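PDB 6V2T: dTDP-4-amino-4,6-dideoxyglucose formyltransferase from Shewanella sp. FDAARGOS_354, which probably transfers a formyl group from a folate cofactor to the amino group of dTDP-4-amino-4,6-dideoxyglucose, probably a precursor for lipopolysaccharide O-antigen. Local coordinates for residues Leu27-Asn32 with Thr75-Lys80; Phe38-Val43 with Ile70-Thr75; Lys83-Ile88 with Ser106-Asn111. One frame throughout, in Å; residues are numbered along the deposited sequence.

Contact 1 of 3, residues Leu27-Asn32 with Thr75-Lys80. With 0FX (dTDP-4-amino-4,6-dideoxyglucose), chain G.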
loop_
_atom_site.group_PDB
_atom_site.type_symbol
_atom_site.label_atom_id
_atom_site.label_comp_id
_atom_site.label_asym_id
_atom_site.label_seq_id
_atom_site.Cartn_x
_atom_site.Cartn_y
_atom_site.Cartn_z
ATOM N N LEU B 27 -3.694 -38.483 10.614
ATOM C CA LEU B 27 -4.220 -37.769 9.430
ATOM C C LEU B 27 -4.060 -36.253 9.626
ATOM O O LEU B 27 -4.618 -35.668 10.594
ATOM C CB LEU B 27 -5.672 -38.156 9.146
ATOM C CG LEU B 27 -6.340 -37.325 8.047
ATOM C CD1 LEU B 27 -5.717 -37.647 6.690
ATOM C CD2 LEU B 27 -7.841 -37.563 8.018
ATOM N N ILE B 28 -3.353 -35.607 8.701
ATOM C CA ILE B 28 -3.205 -34.132 8.704
ATOM C C ILE B 28 -4.097 -33.588 7.593
ATOM O O ILE B 28 -3.913 -33.970 6.413
ATOM C CB ILE B 28 -1.716 -33.758 8.657
ATOM C CG1 ILE B 28 -1.022 -34.297 9.916
ATOM C CG2 ILE B 28 -1.527 -32.257 8.517
ATOM C CD1 ILE B 28 0.460 -34.327 9.807
ATOM N N VAL B 29 -5.133 -32.837 7.992
ATOM C CA VAL B 29 -6.062 -32.153 7.058
ATOM C C VAL B 29 -5.715 -30.673 7.079
ATOM O O VAL B 29 -5.743 -30.046 8.156
ATOM C CB VAL B 29 -7.543 -32.352 7.398
ATOM C CG1 VAL B 29 -8.434 -31.800 6.295
ATOM C CG2 VAL B 29 -7.875 -33.804 7.662
ATOM N N SER B 30 -5.417 -30.125 5.917
ATOM C CA SER B 30 -4.830 -28.777 5.815
ATOM C C SER B 30 -5.123 -28.143 4.455
ATOM O O SER B 30 -5.010 -28.838 3.419
ATOM C CB SER B 30 -3.367 -28.850 6.037
ATOM O OG SER B 30 -2.828 -27.545 5.986
ATOM N N ASP B 31 -5.394 -26.843 4.471
ATOM C CA ASP B 31 -5.634 -26.032 3.247
ATOM C C ASP B 31 -4.602 -24.901 3.166
ATOM O O ASP B 31 -4.888 -23.921 2.470
ATOM C CB ASP B 31 -7.083 -25.548 3.243
ATOM C CG ASP B 31 -8.030 -26.708 3.003
ATOM O OD1 ASP B 31 -7.900 -27.376 1.940
ATOM O OD2 ASP B 31 -8.841 -26.971 3.890
ATOM N N ASN B 32 -3.457 -25.058 3.844
ATOM C CA ASN B 32 -2.364 -24.055 3.966
ATOM C C ASN B 32 -1.038 -24.707 3.551
ATOM O O ASN B 32 -0.515 -25.596 4.288
ATOM C CB ASN B 32 -2.298 -23.475 5.378
ATOM C CG ASN B 32 -1.394 -22.262 5.500
ATOM O OD1 ASN B 32 -0.216 -22.389 5.826
ATOM N ND2 ASN B 32 -1.943 -21.084 5.253
ATOM N N THR B 75 -4.213 -35.181 -1.688
ATOM C CA THR B 75 -5.514 -35.452 -2.330
ATOM C C THR B 75 -6.600 -34.861 -1.439
ATOM O O THR B 75 -6.304 -34.467 -0.299
ATOM C CB THR B 75 -5.689 -36.950 -2.588
ATOM O OG1 THR B 75 -5.436 -37.600 -1.342
ATOM C CG2 THR B 75 -4.751 -37.464 -3.660
ATOM N N SER B 76 -7.807 -34.774 -1.967
ATOM C CA SER B 76 -8.973 -34.174 -1.283
ATOM C C SER B 76 -9.496 -35.156 -0.231
ATOM O O SER B 76 -9.338 -36.383 -0.425
ATOM C CB SER B 76 -10.045 -33.816 -2.267
ATOM O OG SER B 76 -11.043 -33.052 -1.615
ATOM N N ILE B 77 -10.104 -34.626 0.833
ATOM C CA ILE B 77 -11.005 -35.408 1.730
ATOM C C ILE B 77 -12.192 -34.513 2.070
ATOM O O ILE B 77 -11.993 -33.281 2.089
ATOM C CB ILE B 77 -10.275 -35.924 2.986
ATOM C CG1 ILE B 77 -10.968 -37.158 3.571
ATOM C CG2 ILE B 77 -10.095 -34.819 4.020
ATOM C CD1 ILE B 77 -10.069 -38.009 4.449
ATOM N N ASN B 78 -13.353 -35.124 2.297
ATOM C CA ASN B 78 -14.636 -34.442 2.597
ATOM C C ASN B 78 -15.162 -34.882 3.963
ATOM O O ASN B 78 -15.903 -35.866 4.063
ATOM C CB ASN B 78 -15.682 -34.715 1.519
ATOM C CG ASN B 78 -16.936 -33.900 1.735
ATOM O OD1 ASN B 78 -17.061 -33.164 2.714
ATOM N ND2 ASN B 78 -17.865 -34.014 0.805
ATOM N N VAL B 79 -14.883 -34.079 4.969
ATOM C CA VAL B 79 -15.204 -34.345 6.392
ATOM C C VAL B 79 -16.725 -34.283 6.624
ATOM O O VAL B 79 -17.171 -34.675 7.727
ATOM C CB VAL B 79 -14.398 -33.324 7.215
ATOM C CG1 VAL B 79 -15.041 -32.998 8.531
ATOM C CG2 VAL B 79 -12.958 -33.796 7.377
ATOM N N LYS B 80 -17.508 -33.847 5.634
ATOM C CA LYS B 80 -18.994 -33.896 5.689
ATOM C C LYS B 80 -19.522 -35.116 4.919
ATOM O O LYS B 80 -20.738 -35.288 4.896
ATOM C CB LYS B 80 -19.586 -32.598 5.139
ATOM C CG LYS B 80 -19.049 -31.336 5.797
ATOM C CD LYS B 80 -20.011 -30.170 5.748
ATOM C CE LYS B 80 -19.411 -28.901 6.314
ATOM N NZ LYS B 80 -19.987 -27.695 5.674
HETATM O O4P 0FX G . -5.181 -18.804 7.544
HETATM P P2 0FX G . -5.490 -19.595 6.272
HETATM O O3P 0FX G . -4.723 -20.877 6.184
HETATM O O1G 0FX G . -7.006 -19.953 6.472
HETATM C C1G 0FX G . -7.391 -21.324 6.402
HETATM C C2G 0FX G . -8.643 -21.334 5.547
HETATM O O2G 0FX G . -8.443 -20.837 4.211
HETATM C C3G 0FX G . -9.658 -20.449 6.251
HETATM O O3G 0FX G . -10.878 -20.549 5.502
HETATM C C4G 0FX G . -9.833 -20.851 7.729
HETATM N N4A 0FX G . -10.604 -19.811 8.418
HETATM C C5G 0FX G . -8.535 -21.028 8.508
HETATM C C6G 0FX G . -8.805 -21.652 9.892
HETATM O O5G 0FX G . -7.647 -21.836 7.731
HETATM O OPP 0FX G . -5.167 -19.004 4.714
HETATM P P 0FX G . -6.178 -17.900 4.248
HETATM O O1P 0FX G . -7.590 -18.239 4.132
HETATM O O2P 0FX G . -5.760 -17.507 2.857
HETATM O O5 0FX G . -6.005 -16.528 5.007
HETATM C C5 0FX G . -4.736 -16.063 5.384
HETATM C C4 0FX G . -4.868 -14.554 5.625
HETATM O O4 0FX G . -5.104 -13.840 4.410
HETATM C C3 0FX G . -6.072 -14.152 6.495
HETATM O O3 0FX G . -5.820 -14.330 7.882
HETATM C C2 0FX G . -6.372 -12.689 6.087
HETATM C C1 0FX G . -5.885 -12.710 4.611
HETATM N N11 0FX G . -7.031 -12.761 3.715
HETATM C C61 0FX G . -7.452 -13.910 3.142
HETATM C C51 0FX G . -8.542 -13.878 2.275
HETATM C C5A 0FX G . -9.039 -15.167 1.629
HETATM C C21 0FX G . -7.639 -11.596 3.457
HETATM O O21 0FX G . -7.183 -10.468 4.058
HETATM N N31 0FX G . -8.712 -11.523 2.633
HETATM C C41 0FX G . -9.173 -12.652 2.032
HETATM O O41 0FX G . -10.286 -12.564 1.245
#

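Contact 2 of 3, residues Phe38-Val43 with Ile70-Thr75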
loop_
_atom_site.group_PDB
_atom_site.type_symbol
_atom_site.label_atom_id
_atom_site.label_comp_id
_atom_site.label_asym_id
_atom_site.label_seq_id
_atom_site.Cartn_x
_atom_site.Cartn_y
_atom_site.Cartn_z
ATOM N N PHE B 38 5.842 -27.204 5.938
ATOM C CA PHE B 38 6.604 -27.096 7.211
ATOM C C PHE B 38 6.421 -28.361 8.063
ATOM O O PHE B 38 7.413 -28.843 8.621
ATOM C CB PHE B 38 6.171 -25.866 7.999
ATOM C CG PHE B 38 6.865 -25.754 9.318
ATOM C CD1 PHE B 38 6.233 -26.168 10.480
ATOM C CD2 PHE B 38 8.166 -25.285 9.387
ATOM C CE1 PHE B 38 6.882 -26.065 11.695
ATOM C CE2 PHE B 38 8.815 -25.199 10.605
ATOM C CZ PHE B 38 8.163 -25.582 11.756
ATOM N N ILE B 39 5.209 -28.917 8.140
ATOM C CA ILE B 39 4.926 -30.102 9.002
ATOM C C ILE B 39 5.623 -31.325 8.388
ATOM O O ILE B 39 6.313 -32.066 9.124
ATOM C CB ILE B 39 3.410 -30.327 9.178
ATOM C CG1 ILE B 39 2.784 -29.275 10.099
ATOM C CG2 ILE B 39 3.131 -31.735 9.673
ATOM C CD1 ILE B 39 1.271 -29.272 10.076
ATOM N N GLN B 40 5.503 -31.492 7.077
ATOM C CA GLN B 40 6.202 -32.580 6.334
ATOM C C GLN B 40 7.692 -32.596 6.688
ATOM O O GLN B 40 8.198 -33.666 7.068
ATOM C CB GLN B 40 5.938 -32.447 4.842
ATOM C CG GLN B 40 4.632 -33.116 4.462
ATOM C CD GLN B 40 4.219 -32.879 3.035
ATOM O OE1 GLN B 40 4.728 -31.986 2.359
ATOM N NE2 GLN B 40 3.241 -33.656 2.592
ATOM N N ASN B 41 8.356 -31.449 6.580
ATOM C CA ASN B 41 9.782 -31.299 6.945
ATOM C C ASN B 41 9.953 -31.631 8.434
ATOM O O ASN B 41 10.844 -32.424 8.759
ATOM C CB ASN B 41 10.319 -29.911 6.594
ATOM C CG ASN B 41 11.809 -29.845 6.825
ATOM O OD1 ASN B 41 12.561 -30.595 6.201
ATOM N ND2 ASN B 41 12.223 -29.016 7.765
ATOM N N LEU B 42 9.115 -31.082 9.313
ATOM C CA LEU B 42 9.241 -31.267 10.789
ATOM C C LEU B 42 9.219 -32.756 11.144
ATOM O O LEU B 42 9.917 -33.155 12.115
ATOM C CB LEU B 42 8.073 -30.571 11.489
ATOM C CG LEU B 42 8.426 -29.691 12.674
ATOM C CD1 LEU B 42 7.158 -29.336 13.447
ATOM C CD2 LEU B 42 9.458 -30.331 13.583
ATOM N N VAL B 43 8.421 -33.538 10.411
ATOM C CA VAL B 43 8.248 -34.997 10.638
ATOM C C VAL B 43 9.580 -35.688 10.310
ATOM O O VAL B 43 10.114 -36.381 11.209
ATOM C CB VAL B 43 7.043 -35.535 9.845
ATOM C CG1 VAL B 43 7.076 -37.040 9.656
ATOM C CG2 VAL B 43 5.724 -35.110 10.510
ATOM N N ILE B 70 -1.935 -29.983 -4.298
ATOM C CA ILE B 70 -1.885 -31.171 -5.206
ATOM C C ILE B 70 -0.452 -31.383 -5.703
ATOM O O ILE B 70 -0.105 -32.538 -6.041
ATOM C CB ILE B 70 -2.839 -31.012 -6.397
ATOM C CG1 ILE B 70 -4.288 -30.840 -5.947
ATOM C CG2 ILE B 70 -2.673 -32.186 -7.352
ATOM C CD1 ILE B 70 -5.237 -30.470 -7.064
ATOM N N SER B 71 0.330 -30.305 -5.769
ATOM C CA SER B 71 1.764 -30.309 -6.162
ATOM C C SER B 71 2.623 -30.928 -5.052
ATOM O O SER B 71 3.744 -31.357 -5.363
ATOM C CB SER B 71 2.237 -28.919 -6.498
ATOM O OG SER B 71 2.704 -28.253 -5.335
ATOM N N LEU B 72 2.141 -30.953 -3.804
ATOM C CA LEU B 72 2.827 -31.645 -2.679
ATOM C C LEU B 72 2.328 -33.094 -2.598
ATOM O O LEU B 72 2.789 -33.826 -1.712
ATOM C CB LEU B 72 2.585 -30.881 -1.374
ATOM C CG LEU B 72 3.333 -29.554 -1.243
ATOM C CD1 LEU B 72 3.005 -28.870 0.077
ATOM C CD2 LEU B 72 4.836 -29.755 -1.371
ATOM N N GLY B 73 1.438 -33.492 -3.510
ATOM C CA GLY B 73 0.917 -34.866 -3.624
ATOM C C GLY B 73 -0.264 -35.099 -2.696
ATOM O O GLY B 73 -0.610 -36.278 -2.456
ATOM N N LEU B 74 -0.862 -34.028 -2.165
ATOM C CA LEU B 74 -2.071 -34.146 -1.311
ATOM C C LEU B 74 -3.247 -34.455 -2.224
ATOM O O LEU B 74 -3.215 -34.080 -3.413
ATOM C CB LEU B 74 -2.304 -32.876 -0.485
ATOM C CG LEU B 74 -1.605 -32.850 0.873
ATOM C CD1 LEU B 74 -0.095 -32.886 0.721
ATOM C CD2 LEU B 74 -2.024 -31.641 1.691
ATOM N N THR B 75 -4.213 -35.181 -1.688
ATOM C CA THR B 75 -5.514 -35.452 -2.330
ATOM C C THR B 75 -6.600 -34.861 -1.439
ATOM O O THR B 75 -6.304 -34.467 -0.299
ATOM C CB THR B 75 -5.689 -36.950 -2.588
ATOM O OG1 THR B 75 -5.436 -37.600 -1.342
ATOM C CG2 THR B 75 -4.751 -37.464 -3.660
#

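Contact 3 of 3, residues Lys83-Ile88 with Ser106-Asn111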
loop_
_atom_site.group_PDB
_atom_site.type_symbol
_atom_site.label_atom_id
_atom_site.label_comp_id
_atom_site.label_asym_id
_atom_site.label_seq_id
_atom_site.Cartn_x
_atom_site.Cartn_y
_atom_site.Cartn_z
ATOM N N LYS B 83 -19.115 -41.419 4.282
ATOM C CA LYS B 83 -18.083 -42.390 3.827
ATOM C C LYS B 83 -16.694 -41.965 4.303
ATOM O O LYS B 83 -15.968 -42.847 4.807
ATOM C CB LYS B 83 -18.077 -42.520 2.299
ATOM C CG LYS B 83 -18.892 -43.688 1.751
ATOM C CD LYS B 83 -19.486 -43.429 0.377
ATOM C CE LYS B 83 -20.837 -42.743 0.436
ATOM N NZ LYS B 83 -21.083 -41.890 -0.753
ATOM N N ASP B 84 -16.301 -40.700 4.098
ATOM C CA ASP B 84 -14.936 -40.236 4.471
ATOM C C ASP B 84 -14.815 -40.273 6.002
ATOM O O ASP B 84 -13.790 -40.755 6.483
ATOM C CB ASP B 84 -14.578 -38.878 3.855
ATOM C CG ASP B 84 -14.194 -38.935 2.377
ATOM O OD1 ASP B 84 -14.282 -40.025 1.777
ATOM O OD2 ASP B 84 -13.796 -37.887 1.836
ATOM N N VAL B 85 -15.841 -39.829 6.733
ATOM C CA VAL B 85 -15.865 -39.873 8.226
ATOM C C VAL B 85 -15.615 -41.320 8.686
ATOM O O VAL B 85 -14.725 -41.529 9.550
ATOM C CB VAL B 85 -17.174 -39.278 8.774
ATOM C CG1 VAL B 85 -17.458 -39.690 10.210
ATOM C CG2 VAL B 85 -17.171 -37.764 8.653
ATOM N N ALA B 86 -16.319 -42.299 8.102
ATOM C CA ALA B 86 -16.173 -43.731 8.455
ATOM C C ALA B 86 -14.723 -44.153 8.220
ATOM O O ALA B 86 -14.133 -44.768 9.129
ATOM C CB ALA B 86 -17.145 -44.581 7.669
ATOM N N HIS B 87 -14.145 -43.801 7.068
ATOM C CA HIS B 87 -12.739 -44.159 6.745
ATOM C C HIS B 87 -11.822 -43.573 7.818
ATOM O O HIS B 87 -10.898 -44.289 8.254
ATOM C CB HIS B 87 -12.290 -43.699 5.347
ATOM C CG HIS B 87 -10.896 -44.136 5.034
ATOM N ND1 HIS B 87 -9.916 -43.263 4.617
ATOM C CD2 HIS B 87 -10.291 -45.336 5.166
ATOM C CE1 HIS B 87 -8.777 -43.913 4.461
ATOM N NE2 HIS B 87 -8.981 -45.178 4.796
ATOM N N ILE B 88 -12.039 -42.316 8.225
ATOM C CA ILE B 88 -11.098 -41.671 9.183
ATOM C C ILE B 88 -11.200 -42.432 10.508
ATOM O O ILE B 88 -10.128 -42.852 11.053
ATOM C CB ILE B 88 -11.368 -40.159 9.352
ATOM C CG1 ILE B 88 -11.138 -39.374 8.058
ATOM C CG2 ILE B 88 -10.532 -39.592 10.481
ATOM C CD1 ILE B 88 -11.931 -38.096 7.991
ATOM N N SER B 106 -19.856 -33.497 14.464
ATOM C CA SER B 106 -19.938 -34.157 15.788
ATOM C C SER B 106 -19.526 -35.636 15.686
ATOM O O SER B 106 -18.837 -36.086 16.589
ATOM C CB SER B 106 -21.316 -33.979 16.362
ATOM O OG SER B 106 -22.257 -34.645 15.555
ATOM N N GLU B 107 -19.853 -36.347 14.591
ATOM C CA GLU B 107 -19.524 -37.783 14.388
ATOM C C GLU B 107 -18.014 -37.998 14.232
ATOM O O GLU B 107 -17.561 -39.136 14.505
ATOM C CB GLU B 107 -20.230 -38.356 13.152
ATOM C CG GLU B 107 -21.731 -38.528 13.321
ATOM C CD GLU B 107 -22.571 -37.280 13.102
ATOM O OE1 GLU B 107 -21.997 -36.223 12.726
ATOM O OE2 GLU B 107 -23.804 -37.357 13.324
ATOM N N LEU B 108 -17.250 -36.992 13.787
ATOM C CA LEU B 108 -15.772 -37.098 13.723
ATOM C C LEU B 108 -15.173 -36.748 15.096
ATOM O O LEU B 108 -14.433 -37.565 15.632
ATOM C CB LEU B 108 -15.243 -36.151 12.650
ATOM C CG LEU B 108 -14.153 -36.687 11.732
ATOM C CD1 LEU B 108 -13.504 -35.558 10.963
ATOM C CD2 LEU B 108 -13.114 -37.513 12.470
ATOM N N VAL B 109 -15.444 -35.545 15.611
ATOM C CA VAL B 109 -14.756 -34.989 16.819
ATOM C C VAL B 109 -15.081 -35.815 18.068
ATOM O O VAL B 109 -14.198 -35.873 18.958
ATOM C CB VAL B 109 -15.017 -33.483 17.035
ATOM C CG1 VAL B 109 -14.564 -32.663 15.841
ATOM C CG2 VAL B 109 -16.451 -33.142 17.397
ATOM N N ASN B 110 -16.270 -36.419 18.157
ATOM C CA ASN B 110 -16.715 -37.190 19.347
ATOM C C ASN B 110 -16.110 -38.595 19.339
ATOM O O ASN B 110 -16.061 -39.199 20.424
ATOM C CB ASN B 110 -18.244 -37.254 19.457
ATOM C CG ASN B 110 -18.864 -35.901 19.746
ATOM O OD1 ASN B 110 -18.215 -35.008 20.295
ATOM N ND2 ASN B 110 -20.121 -35.734 19.388
ATOM N N ASN B 111 -15.664 -39.094 18.187
ATOM C CA ASN B 111 -15.236 -40.508 18.011
ATOM C C ASN B 111 -13.737 -40.658 17.746
ATOM O O ASN B 111 -13.304 -41.817 17.723
ATOM C CB ASN B 111 -16.005 -41.197 16.872
ATOM C CG ASN B 111 -17.450 -41.430 17.264
ATOM O OD1 ASN B 111 -17.721 -42.097 18.254
ATOM N ND2 ASN B 111 -18.372 -40.794 16.561
#

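Contact 1 of 3, residues Leu27-Asn32 with Thr75-Lys80
Val29 and Ile77, 8.0 Å apart at CA, are the nearest CA pair between segments 27-32 and 75-80, whose strands run parallel but are separated in the sheet by strand 53-60. The contact between them is therefore made by side chains alone, on one face of the sheet. Ile77 supplies two branches: its CG2, held between the backbone N and the carbonyl carbon, lies 4.1 Å from Val29 CG1, while its longer arm, with CG1 anti to the backbone N (chi1 -156°), carries CD1 to within 4.2 Å of Leu27 CD2. The Val29 and Ile77 side chains meet roughly perpendicular. Such beta-branched residues suit strands, and their apolar surfaces suit this buried layer, which Ile88 of helix 82-91 covers. The arrangement belongs to the Rossmann-like alpha/beta domain of formyltransferases, whose mixed sheet has a parallel part flanked by helices on both faces; Ile28 points to the opposite face and packs on helix 33-45. Past the strand end, Asn32 uses both ends of its amide: OD1 caps Leu35 N at the start of helix 33-45, and ND2 gives a bent hydrogen bond of 2.9 Å to O3P of the sugar-bearing phosphate of the nucleotide sugar. Beyond strand 75-77, Asn78 OD1 accepts from Lys80 N at 3.0 Å in an Asx turn, the donor lying above the carbonyl plane.

Contact 2 of 3, residues Phe38-Val43 with Ile70-Thr75
Gln40 reaches from helix 33-45 across to Leu72 and Leu74, in the turn that follows helix 67-70. Its CB leaves the helix toward that turn, and CG, anti to the carbonyl carbon (chi1 -85°), starts an extended arm that rests on Tyr57. CD presents the flat amide to both leucines from one side, one end of it to each. OE1 is turned back to the CB side of the chain and lies 4.2 Å from Leu72 CD1, whereas NE2 continues the extended line and comes 3.9 Å from Leu74 CD1. In these van der Waals contacts Gln40 and Leu74 run alongside each other, pointing opposite ways. A glutamine fits here: its amide can lie against leucine methyls at a margin still partly open to solvent, where a polar group costs little. Gly73, between the leucines, has a positive phi of 85°, easily adopted by glycine, and ends helix 67-70 with a Schellman motif, leading into strand 75-77. Leu72 lies against Lys33, Val36 and Ser37, and the buried Leu74 touches Val36 and Tyr57, so the turn packs beside helix 33-45 and over strand 53-60, while Phe38 and Leu42 of that helix meet helix 171-194.

Contact 3 of 3, residues Lys83-Ile88 with Ser106-Asn111
Ile88 and Leu108 are brought together by their first torsions: Ile88 has CG1 anti to the carbonyl carbon (chi1 -64°), which sets CG2 anti to the backbone N, and Leu108 has an unusual chi1 of -137°, away from the staggered positions, that swings its branched end toward helix 82-91. Ile88 CG2 then meets Leu108 CD2 at 3.9 Å, one side chain lying across the other. One turn earlier, on the same flank of helix 82-91, Val85 fits against the other helix with both methyls, CG2 lying 4.4 Å from Leu108 CG and CG1 4.3 Å from Glu107 CB. The short, branched valine suits this point, because the backbones come close here, Val85 CA being 6.2 Å from Leu108 CA. Leucine and isoleucine provide the buried apolar part, which continues onto Ile77 and Val79. Glu107 offers only the base of its side chain to Val85; its carboxylate leads away toward the surface, where OE1 receives a weak hydrogen bond from Ser106 OG. Asn111 folds back on the same segment, its ND2 donating to Glu107 O at 2.8 Å. That bond is nearly straight and lies in the amide plane of Asn111, and so helps to fix the rotation of the amide. On another side of the same helix, Val109 touches the bound folic acid. Helix 82-91 links strand 75-77 to strand 94-98, and helix 106-109 falls, along the chain, between strands 94-98 and 113-118, which are parallel neighbours. Packing between such successive connections on one face of the parallel part of the sheet is characteristic of the Rossmann-like formyltransferase domain, here beside the folate pocket.

Contact 1 lies at the sheet itself, with contacts 2 and 3 on its two opposite faces. Contact 2 is nested within the chain loop that contact 1 closes, shares Thr75 with it, and meets it where Ile28 CD1 lies 3.7 Å from Ile39 CG2. On the other face, contact 3 joins contact 1 through Leu27 CD2, 3.8 Å from Ile88 CG1, and through a hydrogen bond of 2.8 Å from Asn78 N to Asp84 OD2. Contacts 2 and 3 do not touch, with centres about 23 Å apart. Ligand-binding residues sit at the margins; the Val29 and Leu108 side chains are about 8 and 7 Å from folic acid, that of Leu74 about 12 Å from the nucleotide sugar.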